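Local coordinates for protein FIG000988: Predicted permease (Vibrio cholerae, PDB 6MJP) that probably forms, as the permease LptF, part of the LptBFG ABC transporter complex that moves lipopolysaccharide from the inner toward the outer membrane, at residues 69-83 / 283-296. Residues are numbered along the deposited sequence; the frame is centred on the assembly and turned at random.
Sequences YIGILLTFGRLYAES and VVPLSAVNPRQGRF. With JU7 (6-cyclohexylhexyl beta-D-glucopyranoside), chain T; LMT (dodecyl-beta-D-maltoside), chain U.
Gly77 and Arg295 bring their CA atoms to 4.5 Å where the loop that follows helix 260-286 runs along the C-terminal end of helix 48-81, in what is predicted to be the transmembrane helix bundle of this LptF/LptG-family permease. No hydrogen bond joins 69-83 to 283-296, so the evidence for the contact is packing. At the helical end Val283 is the hub: its CG1 meets Ile72 CG2 at 3.6 Å, while its CG2 lies over one face of the Tyr69 ring and also touches Leu73 CD1. The Tyr69 hydroxyl is hydrogen-bonded to Ala302 of helix 299-321. Farther along, Ala288 sits on the Tyr80 ring as a CH-pi contact, with CA 3.8 Å from the ring centroid and 7° off its normal. Ser287 OG hydrogen-bonds back to Val284 O and, in the Phe76 ring plane, reaches that ring's edge.

Gly77 adds no side chain between the backbones, and Arg295 CG lies 3.5 Å from Leu74 O. Arg295 and Arg78 lie side by side, pointing the same way; the Arg295 chain starts out extended (chi1 -179°) and bends at chi3 (-60°), which leaves Arg78 CD over one face of its guanidinium. Arg78 NE makes a salt bridge to Glu82 OE2 (2.9 Å), and NH1 one to Glu10 of helix 2-36; these probably offset the neighbouring positive charge. Both arginines line the glucoside detergent pocket with Glu82 and Phe296: the sugar lies over the Arg78 guanidinium, Arg295 NH2 lies beside the hexyl chain, and Phe296 CE2 is 3.8 Å from JU7 C16 of the cyclohexyl ring.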
loop_
_atom_site.group_PDB
_atom_site.type_symbol
_atom_site.label_atom_id
_atom_site.label_comp_id
_atom_site.label_asym_id
_atom_site.label_seq_id
_atom_site.Cartn_x
_atom_site.Cartn_y
_atom_site.Cartn_z
ATOM N N TYR D 69 -15.192 -11.414 4.003
ATOM C CA TYR D 69 -14.011 -11.951 3.325
ATOM C C TYR D 69 -12.751 -11.816 4.174
ATOM O O TYR D 69 -12.068 -12.806 4.456
ATOM C CB TYR D 69 -13.851 -11.212 1.994
ATOM C CG TYR D 69 -12.804 -11.696 1.001
ATOM C CD1 TYR D 69 -12.995 -12.849 0.250
ATOM C CD2 TYR D 69 -11.668 -10.935 0.748
ATOM C CE1 TYR D 69 -12.048 -13.258 -0.693
ATOM C CE2 TYR D 69 -10.725 -11.330 -0.182
ATOM C CZ TYR D 69 -10.913 -12.487 -0.900
ATOM O OH TYR D 69 -9.948 -12.843 -1.817
ATOM N N ILE D 70 -12.402 -10.580 4.554
ATOM C CA ILE D 70 -11.197 -10.373 5.351
ATOM C C ILE D 70 -11.389 -10.949 6.741
ATOM O O ILE D 70 -10.437 -11.456 7.350
ATOM C CB ILE D 70 -10.832 -8.882 5.409
ATOM C CG1 ILE D 70 -10.693 -8.330 4.000
ATOM C CG2 ILE D 70 -9.519 -8.673 6.131
ATOM C CD1 ILE D 70 -9.661 -9.065 3.179
ATOM N N GLY D 71 -12.615 -10.889 7.260
ATOM C CA GLY D 71 -12.870 -11.412 8.589
ATOM C C GLY D 71 -12.484 -12.870 8.709
ATOM O O GLY D 71 -11.699 -13.253 9.581
ATOM N N ILE D 72 -13.013 -13.704 7.815
ATOM C CA ILE D 72 -12.716 -15.124 7.910
ATOM C C ILE D 72 -11.272 -15.389 7.510
ATOM O O ILE D 72 -10.632 -16.314 8.027
ATOM C CB ILE D 72 -13.721 -15.924 7.066
ATOM C CG1 ILE D 72 -13.446 -17.405 7.163
ATOM C CG2 ILE D 72 -13.590 -15.595 5.630
ATOM C CD1 ILE D 72 -14.490 -18.190 6.476
ATOM N N LEU D 73 -10.721 -14.566 6.623
ATOM C CA LEU D 73 -9.326 -14.725 6.232
ATOM C C LEU D 73 -8.400 -14.521 7.428
ATOM O O LEU D 73 -7.526 -15.352 7.704
ATOM C CB LEU D 73 -8.996 -13.747 5.099
ATOM C CG LEU D 73 -7.546 -13.732 4.610
ATOM C CD1 LEU D 73 -7.293 -14.980 3.819
ATOM C CD2 LEU D 73 -7.202 -12.492 3.792
ATOM N N LEU D 74 -8.600 -13.428 8.168
ATOM C CA LEU D 74 -7.757 -13.138 9.321
ATOM C C LEU D 74 -8.021 -14.102 10.467
ATOM O O LEU D 74 -7.074 -14.565 11.113
ATOM C CB LEU D 74 -7.982 -11.705 9.785
ATOM C CG LEU D 74 -7.491 -10.615 8.854
ATOM C CD1 LEU D 74 -7.744 -9.276 9.504
ATOM C CD2 LEU D 74 -6.018 -10.826 8.564
ATOM N N THR D 75 -9.295 -14.401 10.754
ATOM C CA THR D 75 -9.595 -15.324 11.848
ATOM C C THR D 75 -8.952 -16.682 11.601
ATOM O O THR D 75 -8.211 -17.194 12.445
ATOM C CB THR D 75 -11.106 -15.486 12.036
ATOM O OG1 THR D 75 -11.694 -14.237 12.411
ATOM C CG2 THR D 75 -11.389 -16.492 13.126
ATOM N N PHE D 76 -9.221 -17.275 10.434
ATOM C CA PHE D 76 -8.650 -18.577 10.112
ATOM C C PHE D 76 -7.134 -18.511 10.012
ATOM O O PHE D 76 -6.444 -19.449 10.420
ATOM C CB PHE D 76 -9.240 -19.111 8.817
ATOM C CG PHE D 76 -10.649 -19.615 8.953
ATOM C CD1 PHE D 76 -11.407 -19.325 10.077
ATOM C CD2 PHE D 76 -11.211 -20.394 7.955
ATOM C CE1 PHE D 76 -12.701 -19.791 10.197
ATOM C CE2 PHE D 76 -12.504 -20.866 8.072
ATOM C CZ PHE D 76 -13.250 -20.563 9.195
ATOM N N GLY D 77 -6.599 -17.422 9.470
ATOM C CA GLY D 77 -5.167 -17.204 9.552
ATOM C C GLY D 77 -4.645 -17.286 10.972
ATOM O O GLY D 77 -3.639 -17.946 11.231
ATOM N N ARG D 78 -5.325 -16.631 11.915
ATOM C CA ARG D 78 -4.872 -16.685 13.299
ATOM C C ARG D 78 -4.899 -18.110 13.827
ATOM O O ARG D 78 -3.937 -18.571 14.448
ATOM C CB ARG D 78 -5.733 -15.790 14.180
ATOM C CG ARG D 78 -5.227 -15.668 15.586
ATOM C CD ARG D 78 -6.226 -14.925 16.393
ATOM N NE ARG D 78 -7.130 -15.827 17.092
ATOM C CZ ARG D 78 -8.454 -15.786 16.990
ATOM N NH1 ARG D 78 -9.195 -16.643 17.679
ATOM N NH2 ARG D 78 -9.034 -14.877 16.211
ATOM N N LEU D 79 -6.005 -18.820 13.588
ATOM C CA LEU D 79 -6.120 -20.194 14.064
ATOM C C LEU D 79 -5.082 -21.090 13.409
ATOM O O LEU D 79 -4.557 -22.005 14.044
ATOM C CB LEU D 79 -7.531 -20.724 13.816
ATOM C CG LEU D 79 -8.635 -19.922 14.508
ATOM C CD1 LEU D 79 -10.014 -20.514 14.272
ATOM C CD2 LEU D 79 -8.331 -19.832 15.985
ATOM N N TYR D 80 -4.782 -20.853 12.134
ATOM C CA TYR D 80 -3.698 -21.587 11.500
ATOM C C TYR D 80 -2.352 -21.230 12.113
ATOM O O TYR D 80 -1.496 -22.105 12.266
ATOM C CB TYR D 80 -3.679 -21.314 10.000
ATOM C CG TYR D 80 -4.519 -22.261 9.164
ATOM C CD1 TYR D 80 -4.062 -23.537 8.852
ATOM C CD2 TYR D 80 -5.749 -21.866 8.667
ATOM C CE1 TYR D 80 -4.815 -24.390 8.091
ATOM C CE2 TYR D 80 -6.510 -22.710 7.904
ATOM C CZ TYR D 80 -6.040 -23.971 7.620
ATOM O OH TYR D 80 -6.802 -24.816 6.852
ATOM N N ALA D 81 -2.155 -19.962 12.481
ATOM C CA ALA D 81 -0.887 -19.525 13.065
ATOM C C ALA D 81 -0.651 -20.166 14.428
ATOM O O ALA D 81 0.373 -20.821 14.650
ATOM C CB ALA D 81 -0.860 -18.004 13.183
ATOM N N GLU D 82 -1.587 -19.984 15.360
ATOM C CA GLU D 82 -1.455 -20.612 16.664
ATOM C C GLU D 82 -1.834 -22.084 16.631
ATOM O O GLU D 82 -2.048 -22.692 17.686
ATOM C CB GLU D 82 -2.273 -19.845 17.709
ATOM C CG GLU D 82 -3.676 -19.467 17.304
ATOM C CD GLU D 82 -4.133 -18.186 17.978
ATOM O OE1 GLU D 82 -3.261 -17.405 18.419
ATOM O OE2 GLU D 82 -5.360 -17.961 18.075
ATOM N N SER D 83 -1.930 -22.650 15.432
ATOM C CA SER D 83 -1.996 -24.084 15.177
ATOM C C SER D 83 -3.279 -24.745 15.657
ATOM O O SER D 83 -3.329 -25.967 15.718
ATOM C CB SER D 83 -0.790 -24.800 15.784
ATOM O OG SER D 83 0.396 -24.069 15.516
ATOM N N VAL D 283 -12.202 -18.228 -0.321
ATOM C CA VAL D 283 -11.187 -17.775 0.629
ATOM C C VAL D 283 -10.932 -18.775 1.754
ATOM O O VAL D 283 -9.878 -18.712 2.408
ATOM C CB VAL D 283 -11.572 -16.409 1.227
ATOM C CG1 VAL D 283 -12.709 -16.540 2.241
ATOM C CG2 VAL D 283 -10.367 -15.751 1.853
ATOM N N VAL D 284 -11.857 -19.700 2.008
ATOM C CA VAL D 284 -11.635 -20.684 3.068
ATOM C C VAL D 284 -10.366 -21.500 2.836
ATOM O O VAL D 284 -9.525 -21.561 3.747
ATOM C CB VAL D 284 -12.889 -21.556 3.254
ATOM C CG1 VAL D 284 -12.558 -22.736 4.107
ATOM C CG2 VAL D 284 -13.984 -20.753 3.909
ATOM N N PRO D 285 -10.141 -22.118 1.665
ATOM C CA PRO D 285 -8.853 -22.803 1.446
ATOM C C PRO D 285 -7.664 -21.858 1.345
ATOM O O PRO D 285 -6.532 -22.301 1.570
ATOM C CB PRO D 285 -9.068 -23.552 0.124
ATOM C CG PRO D 285 -10.533 -23.458 -0.171
ATOM C CD PRO D 285 -10.997 -22.207 0.468
ATOM N N LEU D 286 -7.886 -20.576 1.019
ATOM C CA LEU D 286 -6.820 -19.598 0.800
ATOM C C LEU D 286 -6.199 -19.102 2.102
ATOM O O LEU D 286 -5.065 -18.595 2.103
ATOM C CB LEU D 286 -7.373 -18.406 -0.003
ATOM C CG LEU D 286 -6.468 -17.203 -0.303
ATOM C CD1 LEU D 286 -5.256 -17.632 -1.107
ATOM C CD2 LEU D 286 -7.225 -16.106 -1.026
ATOM N N SER D 287 -6.915 -19.244 3.206
ATOM C CA SER D 287 -6.438 -18.739 4.477
ATOM C C SER D 287 -5.334 -19.590 5.097
ATOM O O SER D 287 -4.782 -19.187 6.127
ATOM C CB SER D 287 -7.612 -18.642 5.441
ATOM O OG SER D 287 -7.946 -19.934 5.907
ATOM N N ALA D 288 -4.989 -20.742 4.518
ATOM C CA ALA D 288 -4.026 -21.620 5.174
ATOM C C ALA D 288 -2.632 -21.007 5.091
ATOM O O ALA D 288 -2.152 -20.676 4.001
ATOM C CB ALA D 288 -4.043 -23.017 4.562
ATOM N N VAL D 289 -2.003 -20.841 6.250
ATOM C CA VAL D 289 -0.655 -20.312 6.375
ATOM C C VAL D 289 0.038 -21.131 7.450
ATOM O O VAL D 289 -0.612 -21.651 8.358
ATOM C CB VAL D 289 -0.658 -18.804 6.729
ATOM C CG1 VAL D 289 -0.936 -17.965 5.495
ATOM C CG2 VAL D 289 -1.712 -18.514 7.762
ATOM N N ASN D 290 1.369 -21.282 7.325
ATOM C CA ASN D 290 2.184 -21.939 8.346
ATOM C C ASN D 290 2.584 -20.930 9.412
ATOM O O ASN D 290 2.451 -19.726 9.211
ATOM C CB ASN D 290 3.426 -22.578 7.713
ATOM C CG ASN D 290 4.177 -21.631 6.793
ATOM O OD1 ASN D 290 5.032 -20.858 7.236
ATOM N ND2 ASN D 290 3.878 -21.703 5.498
ATOM N N PRO D 291 3.038 -21.377 10.583
ATOM C CA PRO D 291 3.364 -20.405 11.642
ATOM C C PRO D 291 4.507 -19.464 11.292
ATOM O O PRO D 291 4.498 -18.318 11.749
ATOM C CB PRO D 291 3.712 -21.297 12.841
ATOM C CG PRO D 291 2.977 -22.567 12.595
ATOM C CD PRO D 291 2.963 -22.754 11.104
ATOM N N ARG D 292 5.497 -19.898 10.512
ATOM C CA ARG D 292 6.532 -18.964 10.079
ATOM C C ARG D 292 5.922 -17.817 9.282
ATOM O O ARG D 292 6.208 -16.645 9.547
ATOM C CB ARG D 292 7.603 -19.691 9.268
ATOM N N GLN D 293 5.059 -18.132 8.314
ATOM C CA GLN D 293 4.267 -17.102 7.657
ATOM C C GLN D 293 3.348 -16.433 8.670
ATOM O O GLN D 293 3.154 -16.913 9.785
ATOM C CB GLN D 293 3.431 -17.691 6.519
ATOM C CG GLN D 293 4.244 -18.321 5.411
ATOM C CD GLN D 293 3.393 -18.974 4.331
ATOM O OE1 GLN D 293 2.173 -19.071 4.449
ATOM N NE2 GLN D 293 4.045 -19.430 3.273
ATOM N N GLY D 294 2.753 -15.321 8.265
ATOM C CA GLY D 294 1.914 -14.560 9.162
ATOM C C GLY D 294 0.471 -15.051 9.227
ATOM O O GLY D 294 0.055 -16.002 8.572
ATOM N N ARG D 295 -0.289 -14.379 10.084
ATOM C CA ARG D 295 -1.734 -14.271 9.973
ATOM C C ARG D 295 -2.141 -13.364 8.821
ATOM O O ARG D 295 -3.321 -13.322 8.478
ATOM C CB ARG D 295 -2.280 -13.728 11.301
ATOM C CG ARG D 295 -3.784 -13.555 11.406
ATOM C CD ARG D 295 -4.094 -12.516 12.466
ATOM N NE ARG D 295 -3.572 -12.918 13.765
ATOM C CZ ARG D 295 -3.741 -12.224 14.887
ATOM N NH1 ARG D 295 -3.237 -12.669 16.034
ATOM N NH2 ARG D 295 -4.415 -11.081 14.860
ATOM N N PHE D 296 -1.195 -12.630 8.226
ATOM C CA PHE D 296 -1.480 -11.658 7.178
ATOM C C PHE D 296 -0.810 -12.021 5.858
ATOM O O PHE D 296 -0.813 -11.208 4.925
ATOM C CB PHE D 296 -1.033 -10.256 7.612
ATOM C CG PHE D 296 -1.528 -9.857 8.963
ATOM C CD1 PHE D 296 -0.748 -10.081 10.081
ATOM C CD2 PHE D 296 -2.778 -9.272 9.129
ATOM C CE1 PHE D 296 -1.197 -9.730 11.339
ATOM C CE2 PHE D 296 -3.233 -8.916 10.395
ATOM C CZ PHE D 296 -2.442 -9.148 11.492
HETATM C C02 JU7 T . -8.689 -12.729 19.900
HETATM C C03 JU7 T . -7.240 -12.159 19.756
HETATM C C05 JU7 T . -6.552 -10.393 18.275
HETATM C C06 JU7 T . -6.803 -9.968 16.810
HETATM C C07 JU7 T . -6.606 -8.457 16.578
HETATM C C08 JU7 T . -5.612 -8.072 15.443
HETATM C C09 JU7 T . -6.051 -6.824 14.592
HETATM C C10 JU7 T . -5.435 -6.775 13.160
HETATM C C11 JU7 T . -6.013 -5.697 12.191
HETATM C C12 JU7 T . -7.510 -5.888 11.964
HETATM C C13 JU7 T . -8.091 -4.958 10.885
HETATM C C14 JU7 T . -7.383 -5.112 9.547
HETATM C C15 JU7 T . -5.897 -4.886 9.759
HETATM C C16 JU7 T . -5.335 -5.832 10.827
HETATM C C18 JU7 T . -6.339 -13.628 21.357
HETATM C C19 JU7 T . -5.569 -14.954 21.430
HETATM C C21 JU7 T . -7.744 -13.955 21.962
HETATM C C23 JU7 T . -8.903 -13.050 21.407
HETATM O O01 JU7 T . -9.584 -11.720 19.564
HETATM O O04 JU7 T . -6.962 -11.756 18.425
HETATM O O17 JU7 T . -6.399 -13.270 19.992
HETATM O O20 JU7 T . -4.274 -14.700 20.999
HETATM O O22 JU7 T . -7.655 -13.716 23.350
HETATM O O24 JU7 T . -10.113 -13.750 21.459
HETATM C C1B LMT U . 3.959 -12.526 2.016
HETATM C C2B LMT U . 4.715 -12.970 3.287
HETATM C C3B LMT U . 6.186 -12.537 3.176
HETATM C C4B LMT U . 6.784 -13.173 1.891
HETATM C C5B LMT U . 5.942 -12.620 0.730
HETATM C C6B LMT U . 6.484 -13.104 -0.605
HETATM O O1B LMT U . 3.842 -11.139 1.974
HETATM O O2B LMT U . 4.104 -12.423 4.391
HETATM O O3B LMT U . 6.882 -12.797 4.337
HETATM O "O4'" LMT U . 8.097 -12.832 1.696
HETATM O O5B LMT U . 4.593 -12.992 0.857
HETATM O O6B LMT U . 6.398 -14.466 -0.661
HETATM C "C1'" LMT U . 0.955 -8.188 1.893
HETATM C "C2'" LMT U . 1.064 -8.904 3.243
HETATM C "C3'" LMT U . 2.400 -9.692 3.287
HETATM C "C4'" LMT U . 2.527 -10.619 2.054
HETATM C "C5'" LMT U . 2.260 -9.741 0.804
HETATM C "C6'" LMT U . 2.366 -10.485 -0.499
HETATM O "O1'" LMT U . -0.241 -7.534 1.799
HETATM O "O2'" LMT U . 1.070 -7.947 4.218
HETATM O "O3'" LMT U . 2.500 -10.415 4.452
HETATM O "O5'" LMT U . 0.986 -9.164 0.870
HETATM O "O6'" LMT U . 1.456 -11.525 -0.419
HETATM C C1 LMT U . -0.234 -6.415 0.933
HETATM C C2 LMT U . -1.580 -5.780 1.113
HETATM C C3 LMT U . -2.107 -5.005 -0.051
HETATM C C4 LMT U . -3.383 -4.324 0.393
HETATM C C5 LMT U . -3.142 -3.372 1.524
HETATM C C6 LMT U . -4.405 -2.979 2.223
#